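Local coordinates for DUAL specificity protein phosphatase 14 (Homo sapiens, PDB 2WGP), which removes phosphate from tyrosine, serine and threonine residues of proteins, inactivating the MAP kinases ERK, JNK and p38 and damping T-cell receptor signalling through TAB1, at residues 135-140 and 181-186. Residues are numbered along the deposited sequence; the frame is centred on the assembly and turned at random.
Sequences EAYNWV and PDVYEK
With CG turned anti to the backbone N (chi1 176°), Tyr137 reaches out from its helix toward Val183 and Tyr184. On the other side, the -71° chi1 of Val183 sets CG2 between its backbone N and carbonyl carbon, and this methyl meets the tyrosine: Val183 CG2 lies 3.9 Å from Tyr137 CE2, with Val183 CB 4.0 Å from the same carbon. The two side chains point opposite ways and overlap alongside one another, and the valine approaches the ring obliquely. Further out, Tyr137 OH meets the rim of the Tyr184 ring, close to level with it, 3.7 Å from Tyr184 CE1. The rings therefore do not stack; their closest carbons, Tyr137 CZ and Tyr184 CE1, are 4.3 Å apart. Every close approach between the segments involves Tyr137, which spans a backbone gap of 9.3 Å between CA of Tyr137 and CA of Val183, and the buried surface is a modest 122 Å². Pro181, the N-cap of the second helix, lays CG over the centre of one Tyr184 face, 3.6 Å above the plane. Tyr137 OH hydrogen-bonds Glu187 OE1, just beyond segment 181-186, so this polar link also joins the two helices; Tyr184 OH hydrogen-bonds Pro149 O, before helix 151-165, and Trp154 NE1 within it. The contact thus joins helix 133-143 of the phosphatase catalytic domain to the C-terminal helix 182-188, which directly follows the hairpin of strands 172-175 and 178-181. Helix 116-129 packs against Ala136, Trp139 and Val140, whereas Trp154 of helix 151-165 touches Pro181 and Val183.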
ATOM      1  N   GLU A 135       0.230  31.598  -6.786  1.00 23.95           N
ATOM      2  CA  GLU A 135       0.853  32.651  -7.596  1.00 25.08           C
ATOM      3  C   GLU A 135       2.158  32.179  -8.245  1.00 23.99           C
ATOM      4  O   GLU A 135       2.423  32.509  -9.390  1.00 22.74           O
ATOM      5  CB  GLU A 135       1.169  33.908  -6.772  1.00 25.77           C
ATOM      6  CG  GLU A 135       0.023  34.682  -6.187  1.00 29.65           C
ATOM      7  CD  GLU A 135       0.512  35.886  -5.294  1.00 33.04           C
ATOM      8  OE1 GLU A 135       0.958  35.702  -4.103  1.00 33.06           O
ATOM      9  OE2 GLU A 135       0.442  37.035  -5.802  1.00 37.48           O
ATOM     10  N   ALA A 136       2.957  31.421  -7.489  1.00 23.23           N
ATOM     11  CA  ALA A 136       4.253  30.914  -7.941  1.00 23.33           C
ATOM     12  C   ALA A 136       4.063  29.931  -9.117  1.00 22.90           C
ATOM     13  O   ALA A 136       4.754  30.009 -10.115  1.00 23.55           O
ATOM     14  CB  ALA A 136       5.020  30.244  -6.756  1.00 21.85           C
ATOM     15  N   TYR A 137       3.092  29.030  -8.979  1.00 23.95           N
ATOM     16  CA  TYR A 137       2.654  28.161 -10.079  1.00 24.29           C
ATOM     17  C   TYR A 137       2.223  28.958 -11.304  1.00 24.23           C
ATOM     18  O   TYR A 137       2.731  28.723 -12.406  1.00 24.98           O
ATOM     19  CB  TYR A 137       1.549  27.210  -9.575  1.00 24.85           C
ATOM     20  CG  TYR A 137       0.945  26.331 -10.640  1.00 24.59           C
ATOM     21  CD1 TYR A 137       1.679  25.303 -11.239  1.00 24.30           C
ATOM     22  CD2 TYR A 137      -0.362  26.540 -11.047  1.00 24.01           C
ATOM     23  CE1 TYR A 137       1.089  24.497 -12.242  1.00 25.07           C
ATOM     24  CE2 TYR A 137      -0.953  25.748 -12.012  1.00 27.60           C
ATOM     25  CZ  TYR A 137      -0.239  24.737 -12.600  1.00 25.32           C
ATOM     26  OH  TYR A 137      -0.862  23.978 -13.565  1.00 25.94           O
ATOM     27  N   ASN A 138       1.303  29.901 -11.118  1.00 24.22           N
ATOM     28  CA  ASN A 138       0.801  30.719 -12.230  1.00 25.04           C
ATOM     29  C   ASN A 138       1.925  31.499 -12.908  1.00 24.67           C
ATOM     30  O   ASN A 138       1.939  31.607 -14.129  1.00 25.23           O
ATOM     31  CB  ASN A 138      -0.274  31.693 -11.757  1.00 25.18           C
ATOM     32  CG  ASN A 138      -1.543  31.010 -11.293  1.00 25.90           C
ATOM     33  OD1 ASN A 138      -1.861  29.890 -11.689  1.00 26.41           O
ATOM     34  ND2 ASN A 138      -2.277  31.697 -10.445  1.00 29.19           N
ATOM     35  N   TRP A 139       2.872  31.998 -12.116  1.00 23.54           N
ATOM     36  CA  TRP A 139       4.068  32.706 -12.615  1.00 23.74           C
ATOM     37  C   TRP A 139       4.858  31.817 -13.610  1.00 24.25           C
ATOM     38  O   TRP A 139       5.079  32.180 -14.774  1.00 24.25           O
ATOM     39  CB  TRP A 139       4.934  33.081 -11.402  1.00 23.47           C
ATOM     40  CG  TRP A 139       6.150  33.925 -11.622  1.00 23.23           C
ATOM     41  CD1 TRP A 139       6.994  33.910 -12.687  1.00 22.56           C
ATOM     42  CD2 TRP A 139       6.714  34.841 -10.686  1.00 25.13           C
ATOM     43  NE1 TRP A 139       8.005  34.795 -12.506  1.00 23.55           N
ATOM     44  CE2 TRP A 139       7.855  35.397 -11.287  1.00 24.35           C
ATOM     45  CE3 TRP A 139       6.329  35.292  -9.416  1.00 28.09           C
ATOM     46  CZ2 TRP A 139       8.637  36.366 -10.659  1.00 26.40           C
ATOM     47  CZ3 TRP A 139       7.102  36.255  -8.792  1.00 29.41           C
ATOM     48  CH2 TRP A 139       8.250  36.775  -9.414  1.00 28.10           C
ATOM     49  N   VAL A 140       5.257  30.643 -13.155  1.00 24.06           N
ATOM     50  CA  VAL A 140       6.028  29.726 -14.001  1.00 24.11           C
ATOM     51  C   VAL A 140       5.197  29.221 -15.187  1.00 24.53           C
ATOM     52  O   VAL A 140       5.679  29.165 -16.309  1.00 24.73           O
ATOM     53  CB  VAL A 140       6.567  28.530 -13.213  1.00 24.09           C
ATOM     54  CG1 VAL A 140       7.423  27.632 -14.141  1.00 23.91           C
ATOM     55  CG2 VAL A 140       7.401  28.992 -12.006  1.00 23.72           C
ATOM     56  N   PRO A 181      -3.470  18.191  -7.081  1.00 22.66           N
ATOM     57  CA  PRO A 181      -3.741  19.548  -6.634  1.00 23.03           C
ATOM     58  C   PRO A 181      -5.014  20.107  -7.292  1.00 23.32           C
ATOM     59  O   PRO A 181      -5.300  19.842  -8.480  1.00 22.90           O
ATOM     60  CB  PRO A 181      -2.504  20.333  -7.083  1.00 23.17           C
ATOM     61  CG  PRO A 181      -1.971  19.531  -8.260  1.00 23.57           C
ATOM     62  CD  PRO A 181      -2.236  18.104  -7.887  1.00 22.55           C
ATOM     63  N   ASP A 182      -5.751  20.909  -6.532  1.00 23.49           N
ATOM     64  CA  ASP A 182      -6.986  21.512  -7.059  1.00 23.79           C
ATOM     65  C   ASP A 182      -6.825  22.255  -8.392  1.00 23.94           C
ATOM     66  O   ASP A 182      -7.756  22.252  -9.200  1.00 22.81           O
ATOM     67  CB  ASP A 182      -7.742  22.361  -6.013  1.00 24.65           C
ATOM     68  CG  ASP A 182      -6.882  23.404  -5.299  1.00 26.67           C
ATOM     69  OD1 ASP A 182      -5.865  23.886  -5.826  1.00 29.21           O
ATOM     70  OD2 ASP A 182      -7.283  23.789  -4.182  1.00 32.62           O
ATOM     71  N   VAL A 183      -5.657  22.864  -8.630  1.00 23.76           N
ATOM     72  CA  VAL A 183      -5.404  23.557  -9.899  1.00 23.80           C
ATOM     73  C   VAL A 183      -5.545  22.642 -11.127  1.00 23.13           C
ATOM     74  O   VAL A 183      -6.041  23.080 -12.166  1.00 22.54           O
ATOM     75  CB  VAL A 183      -4.036  24.304  -9.933  1.00 24.13           C
ATOM     76  CG1 VAL A 183      -4.070  25.555  -8.990  1.00 24.28           C
ATOM     77  CG2 VAL A 183      -2.876  23.387  -9.583  1.00 23.15           C
ATOM     78  N   TYR A 184      -5.163  21.383 -10.997  1.00 22.93           N
ATOM     79  CA  TYR A 184      -5.292  20.420 -12.099  1.00 23.89           C
ATOM     80  C   TYR A 184      -6.758  20.070 -12.340  1.00 24.88           C
ATOM     81  O   TYR A 184      -7.184  19.902 -13.477  1.00 25.16           O
ATOM     82  CB  TYR A 184      -4.522  19.137 -11.819  1.00 23.33           C
ATOM     83  CG  TYR A 184      -3.002  19.237 -11.893  1.00 22.47           C
ATOM     84  CD1 TYR A 184      -2.348  20.447 -12.164  1.00 21.75           C
ATOM     85  CD2 TYR A 184      -2.217  18.102 -11.671  1.00 23.67           C
ATOM     86  CE1 TYR A 184      -0.973  20.518 -12.202  1.00 22.16           C
ATOM     87  CE2 TYR A 184      -0.861  18.154 -11.703  1.00 21.72           C
ATOM     88  CZ  TYR A 184      -0.223  19.371 -11.967  1.00 21.31           C
ATOM     89  OH  TYR A 184       1.154  19.438 -12.023  1.00 22.22           O
ATOM     90  N   GLU A 185      -7.524  19.941 -11.262  1.00 26.46           N
ATOM     91  CA  GLU A 185      -8.958  19.656 -11.398  1.00 26.98           C
ATOM     92  C   GLU A 185      -9.635  20.851 -12.084  1.00 27.35           C
ATOM     93  O   GLU A 185     -10.440  20.674 -12.999  1.00 28.48           O
ATOM     94  CB  GLU A 185      -9.559  19.378 -10.022  1.00 27.18           C
ATOM     95  CG  GLU A 185     -10.856  18.611 -10.044  1.00 31.24           C
ATOM     96  CD  GLU A 185     -12.060  19.503 -10.231  1.00 35.43           C
ATOM     97  OE1 GLU A 185     -11.923  20.714  -9.950  1.00 38.64           O
ATOM     98  OE2 GLU A 185     -13.146  18.997 -10.622  1.00 37.04           O
ATOM     99  N   LYS A 186      -9.310  22.059 -11.628  1.00 27.52           N
ATOM    100  CA  LYS A 186      -9.866  23.284 -12.210  1.00 28.32           C
ATOM    101  C   LYS A 186      -9.555  23.410 -13.711  1.00 28.74           C
ATOM    102  O   LYS A 186     -10.449  23.715 -14.496  1.00 28.90           O
ATOM    103  CB  LYS A 186      -9.417  24.513 -11.412  1.00 28.34           C
ATOM    104  CG  LYS A 186     -10.007  24.536  -9.994  1.00 28.68           C
ATOM    105  CD  LYS A 186      -9.424  25.619  -9.108  1.00 29.28           C
ATOM    106  CE  LYS A 186     -10.187  25.710  -7.805  1.00 29.26           C
ATOM    107  NZ  LYS A 186      -9.862  26.953  -7.061  1.00 30.31           N
TER